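Local coordinates for protein SusD homolog (Bacteroides ovatus, PDB 4F53) that probably binds mucin O-glycans at the cell surface as a SusD-like outer-membrane lipoprotein with a TPR-like helical fold, at residues 87-92 with 147-152; 115-120 with 164-169; 127-132 with 515-520; 134-139 with 157-162. One frame throughout, in Å; residues are numbered along the deposited sequence.

In the fold
All four contacts gather around helices 110-131 and 152-173, a consecutive pair in the TPR-like helical part of this SusD homolog, and the loop that joins them. Contacts 2 and 3 are buried; contacts 1 and 4 are only partly so. Contact 2 packs the two helices directly, mainly through aliphatic groups, whereas contact 3 ties the end of helix 110-131 to the C-terminal tail through a buried indole-carboxylate hydrogen bond. The connecting loop serves contacts 1 and 4: it meets helix 82-106 through two aromatic rings, and helix 152-173 through a tyrosine, a lysine, a selenomethionine and a water. Gln152 links contacts 1 and 3, and Asp150 links contacts 1 and 4.

Contact 1 of 4, residues 87-92 with 147-152; sequences IPFNDF and SPYDSQ
The loop that connects helices 110-131 and 152-173 reaches helix 82-106 here through a single aromatic pair, Phe89 and Tyr149. The two side chains come from opposite directions and bridge backbones whose CA atoms, Phe89 to Tyr149, are still 12.7 Å apart. Contact is made at the outer ends of the rings: Tyr149 OH lies at the edge of the Phe89 ring, in its plane, 3.3 Å from Phe89 CE2. Phe89 CZ also lies 3.7 Å from Tyr149 CE2. With the planes at 40° and the centroids 6.0 Å apart, the rings meet obliquely, neither stacked nor edge-to-face. Phe89 extends toward the loop with CG anti to the backbone N (chi1 -166°), from a kinked part of the helix where Pro88, which has no N-H, and Phe89 make no backbone hydrogen bond to the preceding turn. In this TPR-like assembly of helices the aromatic pair has further cover: Phe89 meets the Tyr131 ring at the end of helix 110-131, and Tyr149 rests on Val492 and Ala495 of helix 489-502. Farther along the loop, Ser151 stands at the N-cap of helix 152-173, where its OG bonds to Ala154 N.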
loop_
_atom_site.group_PDB
_atom_site.type_symbol
_atom_site.label_atom_id
_atom_site.label_comp_id
_atom_site.label_asym_id
_atom_site.label_seq_id
_atom_site.Cartn_x
_atom_site.Cartn_y
_atom_site.Cartn_z
ATOM N N ILE A 87 -6.437 -16.048 -0.996
ATOM C CA ILE A 87 -6.072 -15.196 -2.119
ATOM C C ILE A 87 -4.817 -14.313 -1.871
ATOM O O ILE A 87 -3.957 -14.368 -2.756
ATOM C CB ILE A 87 -7.309 -14.378 -2.615
ATOM C CG1 ILE A 87 -8.400 -15.363 -3.077
ATOM C CG2 ILE A 87 -6.937 -13.397 -3.778
ATOM C CD1 ILE A 87 -9.783 -14.801 -3.119
ATOM N N PRO A 88 -4.618 -13.539 -0.739
ATOM C CA PRO A 88 -3.409 -12.701 -0.640
ATOM C C PRO A 88 -2.102 -13.459 -0.408
ATOM O O PRO A 88 -1.037 -12.819 -0.314
ATOM C CB PRO A 88 -3.708 -11.785 0.556
ATOM C CG PRO A 88 -5.176 -11.911 0.803
ATOM C CD PRO A 88 -5.500 -13.303 0.421
ATOM N N PHE A 89 -2.163 -14.804 -0.292
ATOM C CA PHE A 89 -0.974 -15.618 -0.085
ATOM C C PHE A 89 -0.720 -16.460 -1.333
ATOM O O PHE A 89 0.151 -16.109 -2.131
ATOM C CB PHE A 89 -1.110 -16.493 1.182
ATOM C CG PHE A 89 0.170 -17.130 1.689
ATOM C CD1 PHE A 89 1.319 -16.365 1.893
ATOM C CD2 PHE A 89 0.215 -18.479 2.010
ATOM C CE1 PHE A 89 2.497 -16.955 2.372
ATOM C CE2 PHE A 89 1.387 -19.060 2.504
ATOM C CZ PHE A 89 2.520 -18.296 2.682
ATOM N N ASN A 90 -1.537 -17.500 -1.536
ATOM C CA ASN A 90 -1.457 -18.488 -2.612
ATOM C C ASN A 90 -1.498 -17.901 -4.008
ATOM O O ASN A 90 -0.734 -18.359 -4.849
ATOM C CB ASN A 90 -2.575 -19.542 -2.490
ATOM C CG ASN A 90 -2.389 -20.489 -1.327
ATOM O OD1 ASN A 90 -2.554 -20.122 -0.160
ATOM N ND2 ASN A 90 -2.040 -21.735 -1.617
ATOM N N ASP A 91 -2.382 -16.918 -4.274
ATOM C CA ASP A 91 -2.521 -16.365 -5.615
ATOM C C ASP A 91 -1.294 -15.582 -6.061
ATOM O O ASP A 91 -0.997 -15.611 -7.246
ATOM C CB ASP A 91 -3.803 -15.537 -5.758
ATOM C CG ASP A 91 -5.087 -16.353 -5.828
ATOM O OD1 ASP A 91 -5.110 -17.493 -5.282
ATOM O OD2 ASP A 91 -6.066 -15.861 -6.421
ATOM N N PHE A 92 -0.527 -14.964 -5.152
ATOM C CA PHE A 92 0.719 -14.309 -5.567
ATOM C C PHE A 92 1.751 -15.333 -6.042
ATOM O O PHE A 92 2.400 -15.094 -7.057
ATOM C CB PHE A 92 1.320 -13.444 -4.466
ATOM C CG PHE A 92 0.733 -12.057 -4.407
ATOM C CD1 PHE A 92 0.991 -11.127 -5.415
ATOM C CD2 PHE A 92 -0.059 -11.668 -3.338
ATOM C CE1 PHE A 92 0.455 -9.841 -5.354
ATOM C CE2 PHE A 92 -0.576 -10.377 -3.270
ATOM C CZ PHE A 92 -0.325 -9.479 -4.282
ATOM N N SER A 147 7.078 -25.061 0.352
ATOM C CA SER A 147 8.499 -24.972 0.668
ATOM C C SER A 147 8.731 -24.463 2.109
ATOM O O SER A 147 7.816 -23.857 2.687
ATOM C CB SER A 147 9.162 -23.998 -0.316
ATOM O OG SER A 147 8.850 -24.280 -1.672
ATOM N N PRO A 148 9.964 -24.626 2.680
ATOM C CA PRO A 148 10.253 -24.006 3.998
ATOM C C PRO A 148 10.162 -22.466 3.934
ATOM O O PRO A 148 10.441 -21.859 2.890
ATOM C CB PRO A 148 11.684 -24.467 4.304
ATOM C CG PRO A 148 11.901 -25.671 3.402
ATOM C CD PRO A 148 11.144 -25.359 2.164
ATOM N N TYR A 149 9.743 -21.844 5.048
ATOM C CA TYR A 149 9.564 -20.394 5.172
ATOM C C TYR A 149 10.808 -19.722 5.753
ATOM O O TYR A 149 11.390 -20.213 6.725
ATOM C CB TYR A 149 8.363 -20.059 6.079
ATOM C CG TYR A 149 6.979 -20.345 5.529
ATOM C CD1 TYR A 149 6.698 -21.546 4.873
ATOM C CD2 TYR A 149 5.918 -19.473 5.775
ATOM C CE1 TYR A 149 5.422 -21.828 4.396
ATOM C CE2 TYR A 149 4.626 -19.767 5.344
ATOM C CZ TYR A 149 4.384 -20.944 4.648
ATOM O OH TYR A 149 3.119 -21.240 4.209
ATOM N N ASP A 150 11.203 -18.589 5.169
ATOM C CA ASP A 150 12.294 -17.778 5.686
ATOM C C ASP A 150 11.723 -16.845 6.711
ATOM O O ASP A 150 10.589 -16.392 6.548
ATOM C CB ASP A 150 12.945 -16.918 4.569
ATOM C CG ASP A 150 13.617 -17.613 3.405
ATOM O OD1 ASP A 150 13.840 -18.834 3.488
ATOM O OD2 ASP A 150 13.925 -16.930 2.415
ATOM N N SER A 151 12.528 -16.450 7.692
ATOM C CA SER A 151 12.122 -15.426 8.641
ATOM C C SER A 151 11.943 -14.104 7.857
ATOM O O SER A 151 12.535 -13.962 6.781
ATOM C CB SER A 151 13.160 -15.292 9.750
ATOM O OG SER A 151 14.401 -14.804 9.272
ATOM N N GLN A 152 11.117 -13.159 8.356
ATOM C CA GLN A 152 10.980 -11.899 7.655
ATOM C C GLN A 152 12.360 -11.197 7.552
ATOM O O GLN A 152 12.686 -10.638 6.500
ATOM C CB GLN A 152 9.943 -11.004 8.318
ATOM C CG GLN A 152 9.716 -9.732 7.533
ATOM C CD GLN A 152 8.610 -8.917 8.096
ATOM O OE1 GLN A 152 8.733 -8.298 9.158
ATOM N NE2 GLN A 152 7.551 -8.803 7.327
#

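Contact 2 of 4, residues 115-120 with 164-169; sequences LAELYR and DNIITV
Van der Waals contact joins the consecutive helices 110-131 and 152-173 in this TPR-like array, with Ile166 projecting from the second helix onto Glu117 and Leu118 of the first. Ile166 CD1 comes within 3.7 Å of Glu117 CB and also lies 3.7 Å from the backbone Leu118 N, so the methyl rests partly on the main chain. The other branch faces Leu118, Ile166 CG2 to Leu118 CB at 4.2 Å. With CG1 anti to the carbonyl carbon (chi1 -69°), Ile166 directs CD1 at the first helix while CG2 serves as a second point of contact. Polar bonding stays within each helix. Glu117 bends at chi2, and its carboxylate turns away from Ile166 to accept from Arg120 NH1 at 2.9 Å on the syn lone pair of Glu117 OE2, nearly in the guanidinium plane. The other oxygen, OE1, is bonded to Tyr100 OH of helix 82-106. On the second helix Thr168 OG1 and Thr168 N reach Asp164 O from opposite faces of its plane. The aliphatic base of Glu117 therefore packs between the helices while its charged end is engaged by Arg120 and Tyr100, so what passes between these two segments is van der Waals contact, without a directed polar bond.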
loop_
_atom_site.group_PDB
_atom_site.type_symbol
_atom_site.label_atom_id
_atom_site.label_comp_id
_atom_site.label_asym_id
_atom_site.label_seq_id
_atom_site.Cartn_x
_atom_site.Cartn_y
_atom_site.Cartn_z
ATOM N N LEU A 115 15.642 -7.237 -13.870
ATOM C CA LEU A 115 14.294 -6.682 -13.800
ATOM C C LEU A 115 13.309 -7.722 -13.231
ATOM O O LEU A 115 12.496 -7.380 -12.386
ATOM C CB LEU A 115 13.843 -6.218 -15.177
ATOM C CG LEU A 115 14.437 -4.915 -15.665
ATOM C CD1 LEU A 115 14.150 -4.751 -17.126
ATOM C CD2 LEU A 115 13.904 -3.729 -14.875
ATOM N N ALA A 116 13.424 -9.000 -13.653
ATOM C CA ALA A 116 12.597 -10.100 -13.141
ATOM C C ALA A 116 12.768 -10.222 -11.616
ATOM O O ALA A 116 11.772 -10.333 -10.901
ATOM C CB ALA A 116 12.971 -11.410 -13.832
ATOM N N GLU A 117 14.023 -10.129 -11.124
ATOM C CA GLU A 117 14.344 -10.157 -9.695
ATOM C C GLU A 117 13.806 -8.923 -8.968
ATOM O O GLU A 117 13.357 -9.053 -7.832
ATOM C CB GLU A 117 15.861 -10.266 -9.461
ATOM C CG GLU A 117 16.217 -10.913 -8.130
ATOM C CD GLU A 117 15.764 -12.355 -7.990
ATOM O OE1 GLU A 117 15.651 -13.055 -9.025
ATOM O OE2 GLU A 117 15.508 -12.784 -6.841
ATOM N N LEU A 118 13.863 -7.734 -9.606
ATOM C CA LEU A 118 13.330 -6.493 -9.035
ATOM C C LEU A 118 11.811 -6.636 -8.804
ATOM O O LEU A 118 11.332 -6.265 -7.738
ATOM C CB LEU A 118 13.643 -5.281 -9.933
ATOM C CG LEU A 118 13.116 -3.898 -9.459
ATOM C CD1 LEU A 118 13.732 -3.483 -8.135
ATOM C CD2 LEU A 118 13.384 -2.830 -10.500
ATOM N N TYR A 119 11.069 -7.214 -9.786
ATOM C CA TYR A 119 9.623 -7.433 -9.693
ATOM C C TYR A 119 9.327 -8.414 -8.582
ATOM O O TYR A 119 8.433 -8.153 -7.788
ATOM C CB TYR A 119 9.040 -7.928 -11.039
ATOM C CG TYR A 119 9.301 -7.005 -12.216
ATOM C CD1 TYR A 119 9.447 -5.625 -12.035
ATOM C CD2 TYR A 119 9.373 -7.505 -13.515
ATOM C CE1 TYR A 119 9.662 -4.773 -13.116
ATOM C CE2 TYR A 119 9.611 -6.662 -14.602
ATOM C CZ TYR A 119 9.733 -5.298 -14.400
ATOM O OH TYR A 119 9.972 -4.482 -15.472
ATOM N N ARG A 120 10.125 -9.498 -8.478
ATOM C CA ARG A 120 10.040 -10.500 -7.408
ATOM C C ARG A 120 10.167 -9.854 -6.024
ATOM O O ARG A 120 9.360 -10.144 -5.152
ATOM C CB ARG A 120 11.136 -11.556 -7.581
ATOM C CG ARG A 120 10.916 -12.752 -6.704
ATOM C CD ARG A 120 12.171 -13.578 -6.686
ATOM N NE ARG A 120 12.007 -14.727 -5.804
ATOM C CZ ARG A 120 13.011 -15.388 -5.253
ATOM N NH1 ARG A 120 14.264 -15.016 -5.481
ATOM N NH2 ARG A 120 12.773 -16.422 -4.461
ATOM N N ASP A 164 20.972 -4.542 -4.198
ATOM C CA ASP A 164 22.287 -3.910 -4.416
ATOM C C ASP A 164 22.926 -4.378 -5.739
ATOM O O ASP A 164 23.498 -3.563 -6.463
ATOM C CB ASP A 164 23.244 -4.200 -3.255
ATOM C CG ASP A 164 23.263 -3.127 -2.184
ATOM O OD1 ASP A 164 22.854 -1.986 -2.482
ATOM O OD2 ASP A 164 23.720 -3.422 -1.051
ATOM N N ASN A 165 22.780 -5.671 -6.078
ATOM C CA ASN A 165 23.312 -6.221 -7.325
ATOM C C ASN A 165 22.492 -5.746 -8.520
ATOM O O ASN A 165 23.083 -5.440 -9.546
ATOM C CB ASN A 165 23.396 -7.757 -7.272
ATOM C CG ASN A 165 24.380 -8.247 -6.216
ATOM O OD1 ASN A 165 25.434 -7.634 -5.970
ATOM N ND2 ASN A 165 24.051 -9.349 -5.549
ATOM N N ILE A 166 21.151 -5.627 -8.371
ATOM C CA ILE A 166 20.237 -5.133 -9.410
ATOM C C ILE A 166 20.589 -3.667 -9.708
ATOM O O ILE A 166 20.675 -3.287 -10.868
ATOM C CB ILE A 166 18.736 -5.313 -8.987
ATOM C CG1 ILE A 166 18.336 -6.790 -8.952
ATOM C CG2 ILE A 166 17.750 -4.480 -9.863
ATOM C CD1 ILE A 166 17.113 -7.055 -8.069
ATOM N N ILE A 167 20.807 -2.858 -8.665
ATOM C CA ILE A 167 21.175 -1.441 -8.795
ATOM C C ILE A 167 22.496 -1.316 -9.627
ATOM O O ILE A 167 22.572 -0.473 -10.523
ATOM C CB ILE A 167 21.265 -0.800 -7.387
ATOM C CG1 ILE A 167 19.846 -0.603 -6.791
ATOM C CG2 ILE A 167 22.040 0.538 -7.418
ATOM C CD1 ILE A 167 19.782 -0.387 -5.276
ATOM N N THR A 168 23.512 -2.170 -9.331
ATOM C CA THR A 168 24.807 -2.226 -10.033
ATOM C C THR A 168 24.576 -2.551 -11.520
ATOM O O THR A 168 25.120 -1.859 -12.372
ATOM C CB THR A 168 25.744 -3.238 -9.345
ATOM O OG1 THR A 168 25.991 -2.784 -8.005
ATOM C CG2 THR A 168 27.083 -3.427 -10.090
ATOM N N VAL A 169 23.736 -3.561 -11.828
ATOM C CA VAL A 169 23.408 -3.955 -13.203
ATOM C C VAL A 169 22.688 -2.793 -13.938
ATOM O O VAL A 169 23.096 -2.435 -15.034
ATOM C CB VAL A 169 22.590 -5.275 -13.254
ATOM C CG1 VAL A 169 22.033 -5.540 -14.653
ATOM C CG2 VAL A 169 23.438 -6.454 -12.781
#

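Contact 3 of 4, residues 127-132 with 515-520; sequences VTDTYG and VWWDCK
Val515 opens a type I beta turn, Val515 to Asp518, in the C-terminal tail of the chain, and packs there on Gly132 at the end of helix 110-131. Val515 CG1 sits 3.7 Å from Gly132 CA and 4.0 Å from Tyr131 C, so this branch covers the backbone as it leaves the helix. Gly132 is the first residue to depart from helical geometry, with positive phi. The helix end is closed further by Thr128, whose OG1 bonds to Gly132 O. The turn itself is closed by Asp518 N on Val515 O at 3.1 Å. Within it, Trp516 N and Trp517 N both face Gln152 OE1 of helix 152-173, and the second is hydrogen-bonded to it. Trp517 then folds back over the valine: CG lies between the backbone N and carbonyl carbon (chi1 51°), and Val515 CG2 rests 3.5 Å above the centre of the Trp517 indole face. That placement brings the indole N-H to Asp129, with ring and carboxylate planes 83° apart. Asp129 is buried, and its oxygens also engage Tyr156 OH through OD1 and Arg207 through OD2, which would favour a charged carboxylate. The Trp517 NE1 bond to Asp129 OD1 is 2.8 Å long and bent (139°), arriving from above the carboxylate plane.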
loop_
_atom_site.group_PDB
_atom_site.type_symbol
_atom_site.label_atom_id
_atom_site.label_comp_id
_atom_site.label_asym_id
_atom_site.label_seq_id
_atom_site.Cartn_x
_atom_site.Cartn_y
_atom_site.Cartn_z
ATOM N N VAL A 127 3.841 -9.503 0.133
ATOM C CA VAL A 127 3.525 -10.783 0.776
ATOM C C VAL A 127 4.190 -10.885 2.170
ATOM O O VAL A 127 3.480 -11.199 3.130
ATOM C CB VAL A 127 3.848 -12.009 -0.127
ATOM C CG1 VAL A 127 3.372 -13.306 0.533
ATOM C CG2 VAL A 127 3.221 -11.844 -1.524
ATOM N N THR A 128 5.505 -10.600 2.297
ATOM C CA THR A 128 6.118 -10.664 3.625
ATOM C C THR A 128 5.543 -9.547 4.528
ATOM O O THR A 128 5.321 -9.777 5.719
ATOM C CB THR A 128 7.658 -10.708 3.612
ATOM O OG1 THR A 128 8.051 -10.920 4.959
ATOM C CG2 THR A 128 8.323 -9.407 3.099
ATOM N N ASP A 129 5.224 -8.389 3.966
ATOM C CA ASP A 129 4.605 -7.309 4.753
ATOM C C ASP A 129 3.171 -7.657 5.165
ATOM O O ASP A 129 2.656 -7.042 6.093
ATOM C CB ASP A 129 4.646 -5.970 4.006
ATOM C CG ASP A 129 6.052 -5.377 3.929
ATOM O OD1 ASP A 129 6.970 -5.924 4.577
ATOM O OD2 ASP A 129 6.229 -4.365 3.226
ATOM N N THR A 130 2.541 -8.671 4.518
ATOM C CA THR A 130 1.199 -9.135 4.897
ATOM C C THR A 130 1.285 -10.235 5.969
ATOM O O THR A 130 0.475 -10.248 6.892
ATOM C CB THR A 130 0.421 -9.639 3.658
ATOM O OG1 THR A 130 0.401 -8.622 2.671
ATOM C CG2 THR A 130 -1.013 -10.031 3.973
ATOM N N TYR A 131 2.251 -11.158 5.845
ATOM C CA TYR A 131 2.332 -12.376 6.662
ATOM C C TYR A 131 3.464 -12.517 7.657
ATOM O O TYR A 131 3.275 -13.203 8.657
ATOM C CB TYR A 131 2.393 -13.603 5.727
ATOM C CG TYR A 131 1.084 -13.792 4.993
ATOM C CD1 TYR A 131 -0.007 -14.394 5.617
ATOM C CD2 TYR A 131 0.903 -13.280 3.708
ATOM C CE1 TYR A 131 -1.239 -14.498 4.975
ATOM C CE2 TYR A 131 -0.331 -13.356 3.066
ATOM C CZ TYR A 131 -1.404 -13.943 3.713
ATOM O OH TYR A 131 -2.610 -13.997 3.084
ATOM N N GLY A 132 4.617 -11.925 7.375
ATOM C CA GLY A 132 5.814 -12.086 8.191
ATOM C C GLY A 132 6.683 -13.136 7.523
ATOM O O GLY A 132 6.973 -12.976 6.334
ATOM N N VAL A 515 4.648 -8.463 12.889
ATOM C CA VAL A 515 5.714 -8.987 12.040
ATOM C C VAL A 515 7.038 -8.365 12.576
ATOM O O VAL A 515 7.013 -7.440 13.412
ATOM C CB VAL A 515 5.467 -8.753 10.503
ATOM C CG1 VAL A 515 4.167 -9.411 10.056
ATOM C CG2 VAL A 515 5.468 -7.266 10.134
ATOM N N TRP A 516 8.171 -8.924 12.153
ATOM C CA TRP A 516 9.512 -8.537 12.582
ATOM C C TRP A 516 9.775 -6.990 12.538
ATOM O O TRP A 516 10.240 -6.463 13.548
ATOM C CB TRP A 516 10.535 -9.310 11.746
ATOM C CG TRP A 516 11.948 -8.822 11.843
ATOM C CD1 TRP A 516 12.838 -9.059 12.848
ATOM C CD2 TRP A 516 12.647 -8.057 10.854
ATOM N NE1 TRP A 516 14.050 -8.461 12.558
ATOM C CE2 TRP A 516 13.966 -7.858 11.329
ATOM C CE3 TRP A 516 12.286 -7.522 9.599
ATOM C CZ2 TRP A 516 14.917 -7.134 10.608
ATOM C CZ3 TRP A 516 13.248 -6.840 8.866
ATOM C CH2 TRP A 516 14.540 -6.639 9.380
ATOM N N TRP A 517 9.468 -6.271 11.430
ATOM C CA TRP A 517 9.760 -4.819 11.354
ATOM C C TRP A 517 8.802 -3.979 12.195
ATOM O O TRP A 517 9.100 -2.815 12.490
ATOM C CB TRP A 517 9.791 -4.290 9.886
ATOM C CG TRP A 517 8.611 -4.623 9.006
ATOM C CD1 TRP A 517 8.612 -5.464 7.926
ATOM C CD2 TRP A 517 7.285 -4.049 9.064
ATOM N NE1 TRP A 517 7.354 -5.508 7.358
ATOM C CE2 TRP A 517 6.521 -4.654 8.037
ATOM C CE3 TRP A 517 6.659 -3.091 9.894
ATOM C CZ2 TRP A 517 5.151 -4.382 7.859
ATOM C CZ3 TRP A 517 5.300 -2.830 9.725
ATOM C CH2 TRP A 517 4.563 -3.464 8.710
ATOM N N ASP A 518 7.645 -4.555 12.580
ATOM C CA ASP A 518 6.603 -3.845 13.333
ATOM C C ASP A 518 6.952 -3.876 14.813
ATOM O O ASP A 518 6.290 -4.541 15.610
ATOM C CB ASP A 518 5.225 -4.461 13.032
ATOM C CG ASP A 518 4.017 -3.724 13.582
ATOM O OD1 ASP A 518 4.202 -2.655 14.195
ATOM O OD2 ASP A 518 2.871 -4.235 13.402
ATOM N N CYS A 519 8.005 -3.144 15.184
ATOM C CA CYS A 519 8.472 -3.166 16.566
ATOM C C CYS A 519 8.776 -1.767 17.092
ATOM O O CYS A 519 9.667 -1.630 17.941
ATOM C CB CYS A 519 9.684 -4.086 16.703
ATOM S SG CYS A 519 11.035 -3.685 15.562
ATOM N N LYS A 520 8.013 -0.737 16.651
ATOM C CA LYS A 520 8.142 0.636 17.170
ATOM C C LYS A 520 7.939 0.625 18.703
ATOM O O LYS A 520 7.000 -0.067 19.170
ATOM C CB LYS A 520 7.117 1.578 16.504
ATOM C CG LYS A 520 7.184 2.997 17.044
ATOM C CD LYS A 520 6.180 3.914 16.421
ATOM C CE LYS A 520 6.507 5.334 16.809
ATOM N NZ LYS A 520 5.478 6.291 16.367
ATOM O OXT LYS A 520 8.747 1.253 19.422
#

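Contact 4 of 4, residues 134-139 with 157-162; sequences IPYSKV and AKMLED
Tyr136 and Lys158 both hold CG anti to the backbone N (chi1 -168° and 179°), which extends the phenol from the loop and the lysine chain from helix 152-173 until they meet. Lys158 CE lies 3.6 Å from Tyr136 CE2, and Lys158 CD packs 3.8 Å from Ser137 CB. Met159, present as selenomethionine, with CG instead anti to the carbonyl carbon, runs out extended to the same ring: Met159 CE is 3.8 Å from Tyr136 CE1, and the selenium makes an oblique Met-aromatic contact. The phenol oxygen is held through water 1, to which Tyr136 OH donates at 2.6 Å; the water in turn donates to Asp162 OD2. Bent at chi4, Lys158 brings NZ back to that same carboxylate oxygen, 2.7 Å from Asp162 OD2, on its syn lone pair. Arg120 of helix 110-131 makes a cation-pi contact with Tyr136, whose side chain also touches Ile121 and Met124 of that helix, so the phenol sits between helices 110-131 and 152-173.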
loop_
_atom_site.group_PDB
_atom_site.type_symbol
_atom_site.label_atom_id
_atom_site.label_comp_id
_atom_site.label_asym_id
_atom_site.label_seq_id
_atom_site.Cartn_x
_atom_site.Cartn_y
_atom_site.Cartn_z
ATOM N N ILE A 134 7.780 -16.084 5.164
ATOM C CA ILE A 134 7.171 -16.597 3.924
ATOM C C ILE A 134 8.157 -17.528 3.178
ATOM O O ILE A 134 9.376 -17.367 3.347
ATOM C CB ILE A 134 6.714 -15.416 2.963
ATOM C CG1 ILE A 134 7.904 -14.511 2.536
ATOM C CG2 ILE A 134 5.514 -14.600 3.506
ATOM C CD1 ILE A 134 7.726 -13.780 1.199
ATOM N N PRO A 135 7.689 -18.440 2.290
ATOM C CA PRO A 135 8.650 -19.156 1.434
ATOM C C PRO A 135 9.277 -18.147 0.456
ATOM O O PRO A 135 8.557 -17.396 -0.223
ATOM C CB PRO A 135 7.805 -20.229 0.723
ATOM C CG PRO A 135 6.422 -20.098 1.260
ATOM C CD PRO A 135 6.293 -18.784 1.945
ATOM N N TYR A 136 10.620 -18.040 0.469
ATOM C CA TYR A 136 11.325 -17.082 -0.382
ATOM C C TYR A 136 12.612 -17.706 -0.989
ATOM O O TYR A 136 12.588 -18.138 -2.148
ATOM C CB TYR A 136 11.604 -15.751 0.360
ATOM C CG TYR A 136 12.060 -14.654 -0.574
ATOM C CD1 TYR A 136 11.187 -14.097 -1.512
ATOM C CD2 TYR A 136 13.377 -14.210 -0.566
ATOM C CE1 TYR A 136 11.624 -13.133 -2.426
ATOM C CE2 TYR A 136 13.817 -13.232 -1.459
ATOM C CZ TYR A 136 12.941 -12.709 -2.397
ATOM O OH TYR A 136 13.368 -11.769 -3.297
ATOM N N SER A 137 13.702 -17.798 -0.217
ATOM C CA SER A 137 14.971 -18.347 -0.716
ATOM C C SER A 137 14.895 -19.841 -1.058
ATOM O O SER A 137 15.704 -20.298 -1.862
ATOM C CB SER A 137 16.106 -18.115 0.278
ATOM O OG SER A 137 15.949 -18.865 1.469
ATOM N N LYS A 138 13.933 -20.590 -0.491
ATOM C CA LYS A 138 13.877 -22.037 -0.759
ATOM C C LYS A 138 12.684 -22.466 -1.649
ATOM O O LYS A 138 12.325 -23.643 -1.630
ATOM C CB LYS A 138 13.855 -22.820 0.564
ATOM C CG LYS A 138 15.108 -22.628 1.395
ATOM C CD LYS A 138 14.855 -23.027 2.819
ATOM C CE LYS A 138 16.082 -22.832 3.667
ATOM N NZ LYS A 138 15.777 -23.037 5.107
ATOM N N VAL A 139 12.106 -21.542 -2.454
ATOM C CA VAL A 139 10.966 -21.863 -3.320
ATOM C C VAL A 139 11.398 -22.844 -4.435
ATOM O O VAL A 139 12.420 -22.635 -5.110
ATOM C CB VAL A 139 10.206 -20.638 -3.903
ATOM C CG1 VAL A 139 9.551 -19.813 -2.804
ATOM C CG2 VAL A 139 11.108 -19.774 -4.774
ATOM N N ALA A 157 16.862 -9.257 4.318
ATOM C CA ALA A 157 18.310 -9.295 4.103
ATOM C C ALA A 157 18.650 -9.809 2.699
ATOM O O ALA A 157 19.481 -9.198 2.027
ATOM C CB ALA A 157 18.994 -10.145 5.162
ATOM N N LYS A 158 17.986 -10.891 2.238
ATOM C CA LYS A 158 18.229 -11.419 0.893
ATOM C C LYS A 158 17.776 -10.390 -0.174
ATOM O O LYS A 158 18.542 -10.084 -1.084
ATOM C CB LYS A 158 17.549 -12.777 0.686
ATOM C CG LYS A 158 17.764 -13.319 -0.711
ATOM C CD LYS A 158 17.257 -14.735 -0.918
ATOM C CE LYS A 158 16.875 -14.982 -2.367
ATOM N NZ LYS A 158 17.988 -14.711 -3.330
HETATM N N MSE A 159 16.582 -9.811 -0.019
HETATM C CA MSE A 159 16.047 -8.801 -0.930
HETATM C C MSE A 159 16.969 -7.606 -1.058
HETATM O O MSE A 159 17.239 -7.170 -2.179
HETATM C CB MSE A 159 14.662 -8.295 -0.461
HETATM C CG MSE A 159 13.519 -9.286 -0.709
HETATM SE SE MSE A 159 11.870 -8.546 0.038
HETATM C CE MSE A 159 10.732 -9.871 -0.743
ATOM N N LEU A 160 17.455 -7.074 0.081
ATOM C CA LEU A 160 18.310 -5.880 0.093
ATOM C C LEU A 160 19.659 -6.172 -0.566
ATOM O O LEU A 160 20.138 -5.353 -1.354
ATOM C CB LEU A 160 18.473 -5.285 1.504
ATOM C CG LEU A 160 17.291 -4.386 1.957
ATOM C CD1 LEU A 160 17.219 -4.279 3.499
ATOM C CD2 LEU A 160 17.376 -2.971 1.326
ATOM N N GLU A 161 20.209 -7.373 -0.338
ATOM C CA GLU A 161 21.469 -7.806 -0.930
ATOM C C GLU A 161 21.313 -7.991 -2.455
ATOM O O GLU A 161 22.189 -7.583 -3.217
ATOM C CB GLU A 161 21.920 -9.098 -0.257
ATOM C CG GLU A 161 23.213 -9.667 -0.808
ATOM C CD GLU A 161 23.836 -10.775 0.020
ATOM O OE1 GLU A 161 23.638 -10.792 1.256
ATOM O OE2 GLU A 161 24.553 -11.614 -0.570
ATOM N N ASP A 162 20.217 -8.619 -2.892
ATOM C CA ASP A 162 19.945 -8.808 -4.316
ATOM C C ASP A 162 19.653 -7.464 -4.993
ATOM O O ASP A 162 20.120 -7.237 -6.115
ATOM C CB ASP A 162 18.789 -9.813 -4.552
ATOM C CG ASP A 162 19.129 -11.253 -4.157
ATOM O OD1 ASP A 162 20.343 -11.567 -3.997
ATOM O OD2 ASP A 162 18.192 -12.047 -3.958
HETATM O O HOH W 1 15.663 -11.748 -4.417
#